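Side-chain contacts in UDP-glucose:anthocyanidin 3-O-glucosyltransferase (Clitoria ternatea, PDB 4REL), which belongs to the plant glycosyltransferases and has the GT-B fold, in which two Rossmann-like domains face each other across a cleft: residues 256-259 and 265-268; 294-299 and 310-315; 110-115 and 441-446; 19-24 and 37-42. All coordinates share one frame; numbering follows the deposited sequence. Where two conformers were deposited one is given.

Interaction 1. Residues 256-259 and 265-268; sequences SWLD and SVAY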
loop_
_atom_site.group_PDB
_atom_site.type_symbol
_atom_site.label_atom_id
_atom_site.label_comp_id
_atom_site.label_asym_id
_atom_site.label_seq_id
_atom_site.Cartn_x
_atom_site.Cartn_y
_atom_site.Cartn_z
ATOM N N SER A 256 -15.501 21.278 2.763
ATOM C CA SER A 256 -16.421 22.388 2.576
ATOM C C SER A 256 -16.248 22.925 1.158
ATOM O O SER A 256 -17.226 23.221 0.466
ATOM C CB SER A 256 -16.152 23.484 3.610
ATOM O OG SER A 256 -17.089 24.537 3.488
ATOM N N TRP A 257 -14.994 23.029 0.736
ATOM C CA TRP A 257 -14.679 23.462 -0.619
ATOM C C TRP A 257 -15.294 22.499 -1.636
ATOM O O TRP A 257 -15.912 22.921 -2.616
ATOM C CB TRP A 257 -13.164 23.544 -0.803
ATOM C CG TRP A 257 -12.742 24.182 -2.101
ATOM C CD1 TRP A 257 -12.580 25.516 -2.340
ATOM C CD2 TRP A 257 -12.415 23.512 -3.325
ATOM N NE1 TRP A 257 -12.184 25.719 -3.640
ATOM C CE2 TRP A 257 -12.071 24.504 -4.266
ATOM C CE3 TRP A 257 -12.381 22.170 -3.719
ATOM C CZ2 TRP A 257 -11.692 24.196 -5.576
ATOM C CZ3 TRP A 257 -12.007 21.865 -5.020
ATOM C CH2 TRP A 257 -11.670 22.873 -5.931
ATOM N N LEU A 258 -15.136 21.200 -1.390
ATOM C CA LEU A 258 -15.704 20.187 -2.280
ATOM C C LEU A 258 -17.240 20.243 -2.296
ATOM O O LEU A 258 -17.860 19.975 -3.326
ATOM C CB LEU A 258 -15.190 18.781 -1.915
ATOM C CG LEU A 258 -13.695 18.515 -2.147
ATOM C CD1 LEU A 258 -13.212 17.231 -1.485
ATOM C CD2 LEU A 258 -13.355 18.480 -3.655
ATOM N N ASP A 259 -17.854 20.614 -1.170
ATOM C CA ASP A 259 -19.316 20.730 -1.111
ATOM C C ASP A 259 -19.858 21.732 -2.132
ATOM O O ASP A 259 -21.003 21.624 -2.581
ATOM C CB ASP A 259 -19.780 21.155 0.289
ATOM C CG ASP A 259 -19.604 20.067 1.323
ATOM O OD1 ASP A 259 -19.747 18.872 0.973
ATOM O OD2 ASP A 259 -19.333 20.415 2.496
ATOM N N SER A 265 -16.767 16.208 -10.513
ATOM C CA SER A 265 -16.188 17.261 -11.348
ATOM C C SER A 265 -14.737 17.610 -10.992
ATOM O O SER A 265 -14.037 18.237 -11.792
ATOM C CB SER A 265 -17.029 18.529 -11.248
ATOM O OG SER A 265 -16.977 19.034 -9.928
ATOM N N VAL A 266 -14.296 17.205 -9.803
ATOM C CA VAL A 266 -13.012 17.666 -9.264
ATOM C C VAL A 266 -11.900 16.648 -9.448
ATOM O O VAL A 266 -12.101 15.459 -9.233
ATOM C CB VAL A 266 -13.128 17.981 -7.763
ATOM C CG1 VAL A 266 -11.783 18.463 -7.203
ATOM C CG2 VAL A 266 -14.201 19.031 -7.533
ATOM N N ALA A 267 -10.724 17.114 -9.858
ATOM C CA ALA A 267 -9.548 16.242 -9.886
ATOM C C ALA A 267 -8.777 16.328 -8.567
ATOM O O ALA A 267 -8.292 17.404 -8.190
ATOM C CB ALA A 267 -8.640 16.619 -11.053
ATOM N N TYR A 268 -8.651 15.201 -7.864
ATOM C CA TYR A 268 -7.808 15.140 -6.677
ATOM C C TYR A 268 -6.463 14.566 -7.098
ATOM O O TYR A 268 -6.389 13.478 -7.673
ATOM C CB TYR A 268 -8.456 14.270 -5.582
ATOM C CG TYR A 268 -7.503 13.924 -4.455
ATOM C CD1 TYR A 268 -6.756 14.915 -3.833
ATOM C CD2 TYR A 268 -7.349 12.609 -4.024
ATOM C CE1 TYR A 268 -5.879 14.617 -2.805
ATOM C CE2 TYR A 268 -6.474 12.294 -2.990
ATOM C CZ TYR A 268 -5.736 13.307 -2.389
ATOM O OH TYR A 268 -4.850 13.026 -1.373
#
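In the C-terminal Rossmann-like domain of this GT-B glycosyltransferase, W257 and L258 of the short helix 254-259 meet V266, the first residue of strand 266-270. The evidence is a compact apolar triangle centred on one methyl: V266 CG1 lies 3.9 Å from L258 CD2 and 4.0 Å from W257 CZ3. CG1 reaches the indole at the edge of its benzo ring, close to the ring plane, so this is an edge contact rather than a methyl seated on an aromatic face. L258 CD2 also sits in the plane of that indole at its edge, and leucine and indole stand side by side facing the valine. The other valine branch contributes as well, since V266 CG2 is 4.0 Å from L258 CD2, and a single leucine methyl thus touches both branches. W257 places its CG anti to the backbone N (chi1 -171°), which swings the indole out from the helix until its benzo end meets the strand. In fold terms, 266-270 is an inner strand of the parallel six-stranded sheet, with 296-299 and 337-342 as its neighbours, and the five residues that lead into it from the helix segment form neither helix nor strand. V297 of the adjoining strand is touched by both W257 and L258, which spreads the helix over two strands. Polar anchors flank the apolar triangle: L258 O is hydrogen-bonded to S336 OG, and D259 OD1 to H334 NE2. The backbone of V266 pairs with S336 and G338, fixing the valine at the start of its strand.

Interaction 2. Residues 294-299 and 310-315; sequences FPFVWA and KGFVER
F296 and W298, alternate residues of one strand, both converge on the ring of F312 in the first turn of helix 312-315. The two phenylalanines approach from opposite directions, and their CZ atoms are 3.9 Å apart. W298 CZ3 comes within 3.9 Å of F312 CE2, and this CE2 lies at the edge of the indole near its plane; CE3 of W298 is 4.1 Å from the same CE2. Two torsion settings bring the rings together. F296 has its CG between the backbone N and the carbonyl carbon (chi1 63°), which stands the ring out from the strand, where F294 O lies in the ring plane at its edge. W298 and F312 instead hold CG anti to N. In F312 this sends the ring toward the strand; in W298 the second torsion, 2°, turns CD1 back over CA and leaves CE3 and CZ3 toward the helix. R315 NH1 donates to K310 O over 3.0 Å, in the carbonyl plane on a lone pair, tying the helix start, where G311 is the N-cap, to the preceding loop. R315 NE also forms a salt bridge with E290. Helix 279-292 closes over W298 through V285, A286 and L289, while strand 296-299 lies between 266-270 and 320-323 in the sheet and, with helix 312-315 and strand 320-323, makes a beta-alpha-beta unit.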
loop_
_atom_site.group_PDB
_atom_site.type_symbol
_atom_site.label_atom_id
_atom_site.label_comp_id
_atom_site.label_asym_id
_atom_site.label_seq_id
_atom_site.Cartn_x
_atom_site.Cartn_y
_atom_site.Cartn_z
ATOM N N PHE A 294 -10.294 22.585 -15.081
ATOM C CA PHE A 294 -11.101 21.785 -14.159
ATOM C C PHE A 294 -10.799 22.193 -12.731
ATOM O O PHE A 294 -9.688 22.636 -12.430
ATOM C CB PHE A 294 -10.809 20.285 -14.309
ATOM C CG PHE A 294 -11.173 19.712 -15.654
ATOM C CD1 PHE A 294 -12.469 19.798 -16.136
ATOM C CD2 PHE A 294 -10.218 19.053 -16.417
ATOM C CE1 PHE A 294 -12.806 19.256 -17.371
ATOM C CE2 PHE A 294 -10.545 18.510 -17.652
ATOM C CZ PHE A 294 -11.843 18.611 -18.127
ATOM N N PRO A 295 -11.783 22.035 -11.837
ATOM C CA PRO A 295 -11.487 22.261 -10.422
ATOM C C PRO A 295 -10.600 21.136 -9.895
ATOM O O PRO A 295 -10.691 20.004 -10.355
ATOM C CB PRO A 295 -12.866 22.250 -9.761
ATOM C CG PRO A 295 -13.742 21.483 -10.699
ATOM C CD PRO A 295 -13.208 21.740 -12.079
ATOM N N PHE A 296 -9.709 21.462 -8.968
ATOM C CA PHE A 296 -8.758 20.472 -8.487
ATOM C C PHE A 296 -8.359 20.706 -7.042
ATOM O O PHE A 296 -8.412 21.832 -6.547
ATOM C CB PHE A 296 -7.503 20.444 -9.387
ATOM C CG PHE A 296 -6.722 21.737 -9.393
ATOM C CD1 PHE A 296 -5.742 21.985 -8.433
ATOM C CD2 PHE A 296 -6.956 22.701 -10.368
ATOM C CE1 PHE A 296 -5.016 23.183 -8.438
ATOM C CE2 PHE A 296 -6.233 23.889 -10.384
ATOM C CZ PHE A 296 -5.265 24.136 -9.414
ATOM N N VAL A 297 -7.989 19.624 -6.363
ATOM C CA VAL A 297 -7.335 19.696 -5.069
ATOM C C VAL A 297 -6.032 18.935 -5.229
ATOM O O VAL A 297 -6.041 17.758 -5.572
ATOM C CB VAL A 297 -8.161 19.019 -3.973
ATOM C CG1 VAL A 297 -7.401 19.077 -2.644
ATOM C CG2 VAL A 297 -9.512 19.699 -3.826
ATOM N N TRP A 298 -4.910 19.609 -5.004
ATOM C CA TRP A 298 -3.606 18.981 -5.185
ATOM C C TRP A 298 -2.902 18.956 -3.837
ATOM O O TRP A 298 -2.604 20.011 -3.263
ATOM C CB TRP A 298 -2.793 19.772 -6.219
ATOM C CG TRP A 298 -1.452 19.195 -6.607
ATOM C CD1 TRP A 298 -0.890 18.024 -6.171
ATOM C CD2 TRP A 298 -0.513 19.772 -7.530
ATOM N NE1 TRP A 298 0.340 17.836 -6.777
ATOM C CE2 TRP A 298 0.596 18.900 -7.602
ATOM C CE3 TRP A 298 -0.500 20.946 -8.292
ATOM C CZ2 TRP A 298 1.702 19.163 -8.409
ATOM C CZ3 TRP A 298 0.602 21.210 -9.091
ATOM C CH2 TRP A 298 1.687 20.323 -9.142
ATOM N N ALA A 299 -2.679 17.750 -3.314
ATOM C CA ALA A 299 -1.927 17.583 -2.082
ATOM C C ALA A 299 -0.476 17.498 -2.498
ATOM O O ALA A 299 -0.064 16.529 -3.141
ATOM C CB ALA A 299 -2.357 16.320 -1.352
ATOM N N LYS A 310 5.531 30.364 -11.779
ATOM C CA LYS A 310 5.211 31.625 -11.125
ATOM C C LYS A 310 3.757 32.019 -11.401
ATOM O O LYS A 310 3.310 32.012 -12.548
ATOM C CB LYS A 310 6.151 32.739 -11.597
ATOM C CG LYS A 310 5.865 34.070 -10.924
ATOM C CD LYS A 310 6.828 35.167 -11.350
ATOM C CE LYS A 310 6.591 36.420 -10.518
ATOM N NZ LYS A 310 7.390 37.580 -10.991
ATOM N N GLY A 311 3.017 32.332 -10.336
ATOM C CA GLY A 311 1.636 32.758 -10.472
ATOM C C GLY A 311 0.608 31.650 -10.631
ATOM O O GLY A 311 -0.597 31.923 -10.660
ATOM N N PHE A 312 1.062 30.405 -10.745
ATOM C CA PHE A 312 0.130 29.296 -10.951
ATOM C C PHE A 312 -0.893 29.169 -9.817
ATOM O O PHE A 312 -2.094 29.053 -10.067
ATOM C CB PHE A 312 0.878 27.970 -11.155
ATOM C CG PHE A 312 0.054 26.750 -10.814
ATOM C CD1 PHE A 312 -0.950 26.310 -11.666
ATOM C CD2 PHE A 312 0.293 26.046 -9.644
ATOM C CE1 PHE A 312 -1.718 25.193 -11.347
ATOM C CE2 PHE A 312 -0.466 24.925 -9.321
ATOM C CZ PHE A 312 -1.471 24.504 -10.169
ATOM N N VAL A 313 -0.429 29.166 -8.572
ATOM C CA VAL A 313 -1.356 28.994 -7.458
ATOM C C VAL A 313 -2.315 30.174 -7.391
ATOM O O VAL A 313 -3.518 30.007 -7.195
ATOM C CB VAL A 313 -0.626 28.853 -6.107
ATOM C CG1 VAL A 313 -1.627 28.721 -4.990
ATOM C CG2 VAL A 313 0.286 27.631 -6.119
ATOM N N GLU A 314 -1.770 31.373 -7.562
ATOM C CA GLU A 314 -2.581 32.582 -7.534
ATOM C C GLU A 314 -3.634 32.603 -8.649
ATOM O O GLU A 314 -4.813 32.866 -8.389
ATOM C CB GLU A 314 -1.686 33.826 -7.614
ATOM C CG GLU A 314 -2.441 35.122 -7.423
ATOM C CD GLU A 314 -1.519 36.320 -7.266
ATOM O OE1 GLU A 314 -0.303 36.117 -7.041
ATOM O OE2 GLU A 314 -2.018 37.462 -7.358
ATOM N N ARG A 315 -3.224 32.313 -9.880
ATOM C CA ARG A 315 -4.162 32.333 -11.004
ATOM C C ARG A 315 -5.272 31.273 -10.884
ATOM O O ARG A 315 -6.394 31.495 -11.344
ATOM C CB ARG A 315 -3.436 32.188 -12.349
ATOM C CG ARG A 315 -2.600 33.400 -12.766
ATOM C CD ARG A 315 -2.048 33.197 -14.181
ATOM N NE ARG A 315 -1.341 31.923 -14.300
ATOM C CZ ARG A 315 -0.034 31.773 -14.118
ATOM N NH1 ARG A 315 0.728 32.821 -13.821
ATOM N NH2 ARG A 315 0.517 30.574 -14.233
#

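Interaction 3. Residues 110-115 and 441-446; sequences CIIADA and EVISSS
C110 and S446 make the closest approach between strand 110-114 and the C-terminal end of the chain, with C110 CB 3.7 Å from S446 OG and 4.0 Å from S446 CB. The fit relaxes deeper in the contact, although the residues there are buried. C110 SG is 4.3 Å from I443 CG1, and the CD1 methyls of I112 and I443 are likewise 4.3 Å apart, both pairs purely apolar. C110 holds SG anti to its backbone N (chi1 -177°), which carries the sulfur off toward the isoleucine while CB stays against the serine. The topology explains why segments separated by 325 residues should meet: in GT-B glycosyltransferases of this family the last helix crosses back from the C-terminal domain to the N-terminal one, and here helix 431-445 ends on the seven-stranded parallel sheet. I443 also touches V7 of strand 6-10, so it spans two neighbouring strands. The chain end is held by polar bonds. S446 OG donates to I443 O at 2.8 Å, tilted 28° from the carbonyl plane; the same carbonyl oxygen is bonded to Q5 NE2, which also reaches S446 O, and T109 OG1 is a further partner of S446 OG. On the solvent side E441, S444 and S445 are exposed: S445 N donates to E441 O at 2.8 Å, and the S445 hydroxyl makes a weak bond to that oxygen. Farther along the strand, D114 is bonded to H17, which lines the KMP pocket.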
loop_
_atom_site.group_PDB
_atom_site.type_symbol
_atom_site.label_atom_id
_atom_site.label_comp_id
_atom_site.label_asym_id
_atom_site.label_seq_id
_atom_site.Cartn_x
_atom_site.Cartn_y
_atom_site.Cartn_z
ATOM N N CYS A 110 2.761 -17.200 18.437
ATOM C CA CYS A 110 2.462 -16.961 17.035
ATOM C C CYS A 110 3.118 -15.645 16.628
ATOM O O CYS A 110 3.183 -14.714 17.426
ATOM C CB CYS A 110 0.942 -16.891 16.839
ATOM S SG CYS A 110 0.414 -16.676 15.127
ATOM N N ILE A 111 3.633 -15.572 15.403
ATOM C CA ILE A 111 4.182 -14.324 14.895
ATOM C C ILE A 111 3.406 -13.892 13.665
ATOM O O ILE A 111 3.129 -14.711 12.782
ATOM C CB ILE A 111 5.687 -14.448 14.557
ATOM C CG1 ILE A 111 6.488 -14.597 15.867
ATOM C CG2 ILE A 111 6.181 -13.214 13.785
ATOM C CD1 ILE A 111 7.979 -14.811 15.670
ATOM N N ILE A 112 3.028 -12.614 13.632
ATOM C CA ILE A 112 2.526 -11.990 12.411
ATOM C C ILE A 112 3.564 -10.973 12.006
ATOM O O ILE A 112 3.989 -10.149 12.811
ATOM C CB ILE A 112 1.193 -11.253 12.619
ATOM C CG1 ILE A 112 0.113 -12.218 13.092
ATOM C CG2 ILE A 112 0.729 -10.576 11.322
ATOM C CD1 ILE A 112 -1.178 -11.529 13.431
ATOM N N ALA A 113 3.980 -11.016 10.753
ATOM C CA ALA A 113 4.987 -10.075 10.294
ATOM C C ALA A 113 4.699 -9.602 8.888
ATOM O O ALA A 113 4.185 -10.351 8.053
ATOM C CB ALA A 113 6.370 -10.706 10.359
ATOM N N ASP A 114 5.034 -8.343 8.632
ATOM C CA ASP A 114 5.041 -7.846 7.265
ATOM C C ASP A 114 5.961 -8.779 6.483
ATOM O O ASP A 114 7.024 -9.136 6.968
ATOM C CB ASP A 114 5.583 -6.414 7.247
ATOM C CG ASP A 114 5.477 -5.766 5.877
ATOM O OD1 ASP A 114 4.676 -4.815 5.719
ATOM O OD2 ASP A 114 6.187 -6.210 4.951
ATOM N N ALA A 115 5.535 -9.214 5.298
ATOM C CA ALA A 115 6.305 -10.179 4.509
ATOM C C ALA A 115 7.746 -9.749 4.238
ATOM O O ALA A 115 8.616 -10.595 4.034
ATOM C CB ALA A 115 5.587 -10.479 3.175
ATOM N N GLU A 441 -8.784 -18.086 14.431
ATOM C CA GLU A 441 -8.627 -19.436 14.963
ATOM C C GLU A 441 -7.183 -19.931 14.858
ATOM O O GLU A 441 -6.745 -20.704 15.695
ATOM C CB GLU A 441 -9.595 -20.446 14.327
ATOM C CG GLU A 441 -11.018 -19.952 14.037
ATOM C CD GLU A 441 -11.659 -19.111 15.136
ATOM O OE1 GLU A 441 -11.464 -19.404 16.335
ATOM O OE2 GLU A 441 -12.389 -18.154 14.782
ATOM N N VAL A 442 -6.430 -19.472 13.862
ATOM C CA VAL A 442 -5.008 -19.832 13.820
ATOM C C VAL A 442 -4.320 -19.328 15.093
ATOM O O VAL A 442 -3.548 -20.045 15.740
ATOM C CB VAL A 442 -4.293 -19.265 12.584
ATOM C CG1 VAL A 442 -2.784 -19.407 12.729
ATOM C CG2 VAL A 442 -4.769 -19.978 11.333
ATOM N N ILE A 443 -4.635 -18.094 15.461
ATOM C CA ILE A 443 -4.063 -17.477 16.648
ATOM C C ILE A 443 -4.534 -18.173 17.928
ATOM O O ILE A 443 -3.735 -18.423 18.832
ATOM C CB ILE A 443 -4.396 -15.987 16.683
ATOM C CG1 ILE A 443 -3.646 -15.273 15.561
ATOM C CG2 ILE A 443 -4.032 -15.381 18.042
ATOM C CD1 ILE A 443 -4.232 -13.921 15.191
ATOM N N SER A 444 -5.819 -18.507 18.005
ATOM C CA SER A 444 -6.327 -19.176 19.206
ATOM C C SER A 444 -5.865 -20.637 19.318
ATOM O O SER A 444 -5.816 -21.192 20.417
ATOM C CB SER A 444 -7.853 -19.053 19.333
ATOM O OG SER A 444 -8.531 -19.762 18.316
ATOM N N SER A 445 -5.504 -21.245 18.189
ATOM C CA SER A 445 -5.067 -22.647 18.167
ATOM C C SER A 445 -3.568 -22.797 18.407
ATOM O O SER A 445 -3.092 -23.898 18.712
ATOM C CB SER A 445 -5.436 -23.317 16.837
ATOM O OG SER A 445 -6.831 -23.521 16.740
ATOM N N SER A 446 -2.838 -21.694 18.274
ATOM C CA SER A 446 -1.381 -21.703 18.397
ATOM C C SER A 446 -0.919 -21.980 19.826
ATOM O O SER A 446 -1.695 -21.910 20.787
ATOM C CB SER A 446 -0.780 -20.383 17.881
ATOM O OG SER A 446 -1.044 -19.291 18.760
ATOM O OXT SER A 446 0.250 -22.300 20.054
#

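Interaction 4. Residues 19-24 and 37-42; sequences PPLLNL and FSFIGT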
loop_
_atom_site.group_PDB
_atom_site.type_symbol
_atom_site.label_atom_id
_atom_site.label_comp_id
_atom_site.label_asym_id
_atom_site.label_seq_id
_atom_site.Cartn_x
_atom_site.Cartn_y
_atom_site.Cartn_z
ATOM N N PRO A 19 0.277 1.766 9.103
ATOM C CA PRO A 19 -1.154 1.721 9.439
ATOM C C PRO A 19 -1.902 0.413 9.069
ATOM O O PRO A 19 -2.714 -0.036 9.881
ATOM C CB PRO A 19 -1.732 2.930 8.690
ATOM C CG PRO A 19 -0.569 3.870 8.545
ATOM C CD PRO A 19 0.622 2.972 8.322
ATOM N N PRO A 20 -1.642 -0.192 7.886
ATOM C CA PRO A 20 -2.413 -1.411 7.595
ATOM C C PRO A 20 -2.173 -2.550 8.588
ATOM O O PRO A 20 -3.109 -3.309 8.881
ATOM C CB PRO A 20 -1.913 -1.832 6.204
ATOM C CG PRO A 20 -1.341 -0.592 5.603
ATOM C CD PRO A 20 -0.798 0.214 6.741
ATOM N N LEU A 21 -0.958 -2.675 9.116
ATOM C CA LEU A 21 -0.704 -3.762 10.056
ATOM C C LEU A 21 -1.299 -3.435 11.425
ATOM O O LEU A 21 -1.836 -4.320 12.095
ATOM C CB LEU A 21 0.791 -4.081 10.148
ATOM C CG LEU A 21 1.125 -5.322 10.982
ATOM C CD1 LEU A 21 0.324 -6.529 10.516
ATOM C CD2 LEU A 21 2.617 -5.589 10.885
ATOM N N LEU A 22 -1.209 -2.175 11.853
ATOM C CA LEU A 22 -1.857 -1.801 13.116
ATOM C C LEU A 22 -3.352 -2.010 13.000
ATOM O O LEU A 22 -4.002 -2.462 13.946
ATOM C CB LEU A 22 -1.574 -0.346 13.494
ATOM C CG LEU A 22 -2.309 0.143 14.741
ATOM C CD1 LEU A 22 -1.914 -0.696 15.925
ATOM C CD2 LEU A 22 -1.958 1.610 14.981
ATOM N N ASN A 23 -3.892 -1.690 11.832
ATOM C CA ASN A 23 -5.314 -1.879 11.564
ATOM C C ASN A 23 -5.709 -3.333 11.799
ATOM O O ASN A 23 -6.689 -3.624 12.487
ATOM C CB ASN A 23 -5.609 -1.479 10.122
ATOM C CG ASN A 23 -7.087 -1.359 9.835
ATOM O OD1 ASN A 23 -7.868 -0.878 10.666
ATOM N ND2 ASN A 23 -7.484 -1.780 8.635
ATOM N N LEU A 24 -4.937 -4.253 11.235
ATOM C CA LEU A 24 -5.228 -5.677 11.413
ATOM C C LEU A 24 -5.101 -6.107 12.874
ATOM O O LEU A 24 -5.967 -6.810 13.410
ATOM C CB LEU A 24 -4.306 -6.523 10.533
ATOM C CG LEU A 24 -4.435 -8.043 10.724
ATOM C CD1 LEU A 24 -5.804 -8.540 10.285
ATOM C CD2 LEU A 24 -3.333 -8.765 9.943
ATOM N N PHE A 37 -1.083 -9.018 22.401
ATOM C CA PHE A 37 -0.512 -8.627 21.117
ATOM C C PHE A 37 0.651 -7.675 21.369
ATOM O O PHE A 37 0.484 -6.608 21.964
ATOM C CB PHE A 37 -1.580 -7.976 20.224
ATOM C CG PHE A 37 -2.670 -8.935 19.803
ATOM C CD1 PHE A 37 -2.613 -9.573 18.571
ATOM C CD2 PHE A 37 -3.722 -9.238 20.660
ATOM C CE1 PHE A 37 -3.604 -10.471 18.177
ATOM C CE2 PHE A 37 -4.712 -10.142 20.277
ATOM C CZ PHE A 37 -4.654 -10.755 19.033
ATOM N N SER A 38 1.836 -8.075 20.921
ATOM C CA SER A 38 3.042 -7.311 21.192
ATOM C C SER A 38 3.578 -6.759 19.882
ATOM O O SER A 38 4.077 -7.507 19.043
ATOM C CB SER A 38 4.083 -8.194 21.887
ATOM O OG SER A 38 3.657 -8.562 23.207
ATOM N N PHE A 39 3.457 -5.447 19.719
ATOM C CA PHE A 39 3.789 -4.760 18.470
ATOM C C PHE A 39 5.214 -4.224 18.581
ATOM O O PHE A 39 5.508 -3.373 19.419
ATOM C CB PHE A 39 2.788 -3.615 18.252
ATOM C CG PHE A 39 2.697 -3.133 16.833
ATOM C CD1 PHE A 39 1.729 -3.636 15.979
ATOM C CD2 PHE A 39 3.567 -2.163 16.359
ATOM C CE1 PHE A 39 1.624 -3.189 14.672
ATOM C CE2 PHE A 39 3.469 -1.705 15.045
ATOM C CZ PHE A 39 2.503 -2.218 14.207
ATOM N N ILE A 40 6.098 -4.720 17.726
ATOM C CA ILE A 40 7.525 -4.478 17.884
ATOM C C ILE A 40 8.024 -3.628 16.720
ATOM O O ILE A 40 8.148 -4.110 15.594
ATOM C CB ILE A 40 8.301 -5.812 17.926
ATOM C CG1 ILE A 40 7.789 -6.690 19.077
ATOM C CG2 ILE A 40 9.799 -5.562 18.058
ATOM C CD1 ILE A 40 8.248 -8.159 18.995
ATOM N N GLY A 41 8.300 -2.356 16.993
ATOM C CA GLY A 41 8.751 -1.442 15.951
ATOM C C GLY A 41 10.025 -0.726 16.347
ATOM O O GLY A 41 10.617 -1.038 17.380
ATOM N N THR A 42 10.451 0.234 15.530
ATOM C CA THR A 42 11.611 1.052 15.862
ATOM C C THR A 42 11.122 2.301 16.580
ATOM O O THR A 42 9.914 2.548 16.643
ATOM C CB THR A 42 12.360 1.482 14.601
ATOM O OG1 THR A 42 11.464 2.219 13.754
ATOM C CG2 THR A 42 12.857 0.265 13.834
#
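L21 is the first residue of helix segment 19-24 to touch strand 36-42, its CG lying 4.3 Å from F39 CE1. The helical turn that presents it is closed by N23 N donating to P19 O at 2.8 Å, with L24 N to P20 O following at 3.1 Å. L21 has its CB pointing toward the strand, and its side chain also rests on I9 of strand 6-10, so it touches two adjacent strands. L22 comes next and meets the same ring atom with its backbone: L22 CA and L22 N are each 4.1 Å from F39 CE1, whereas L22 CB is 4.4 Å from it. The ring corner thus abuts the helix main chain itself, meeting both leucines obliquely. F39 sets CG anti to its own N (chi1 -160°) and turns its ring to 95° about the second torsion, which extends CE1 to the helix surface. These elements form a beta-alpha-beta unit, strand 6-10, helix 18-31 and strand 36-42, within the parallel sheet of the N-terminal Rossmann-like domain. The F39 ring also meets F50 edge-to-face, and L22 touches L49 and F50, so helix 43-50 shares this core; T42, the N-cap of that helix, caps a backbone N with its side chain, while S45 OG bonds back to T42 N. N23 faces elsewhere: its amide bonds both the main-chain N of C241, through OD1, and the O of L239, through ND2.

Overall arrangement
The four contacts fall into two pairs, one in each half of the molecule. Interactions 1 and 2, with centres 13 Å apart, share a sheet: A267 O to V297 N and A267 N to P295 O, each 2.9 Å, are probable hydrogen bonds between neighbouring strands. Interactions 3 and 4 are also 13 Å apart and meet where I112 CG2 lies 4.1 Å from L21 CD1. The centres of interactions 2 and 3 are 48 Å apart; in sequence, interactions 1 and 2 lie between the two segments of interaction 3, because helix 431-445 returns to the N-terminal sheet. Interaction 4 lies outside direct contact with the ligand, the L21 side chain being about 12 Å from bound KMP.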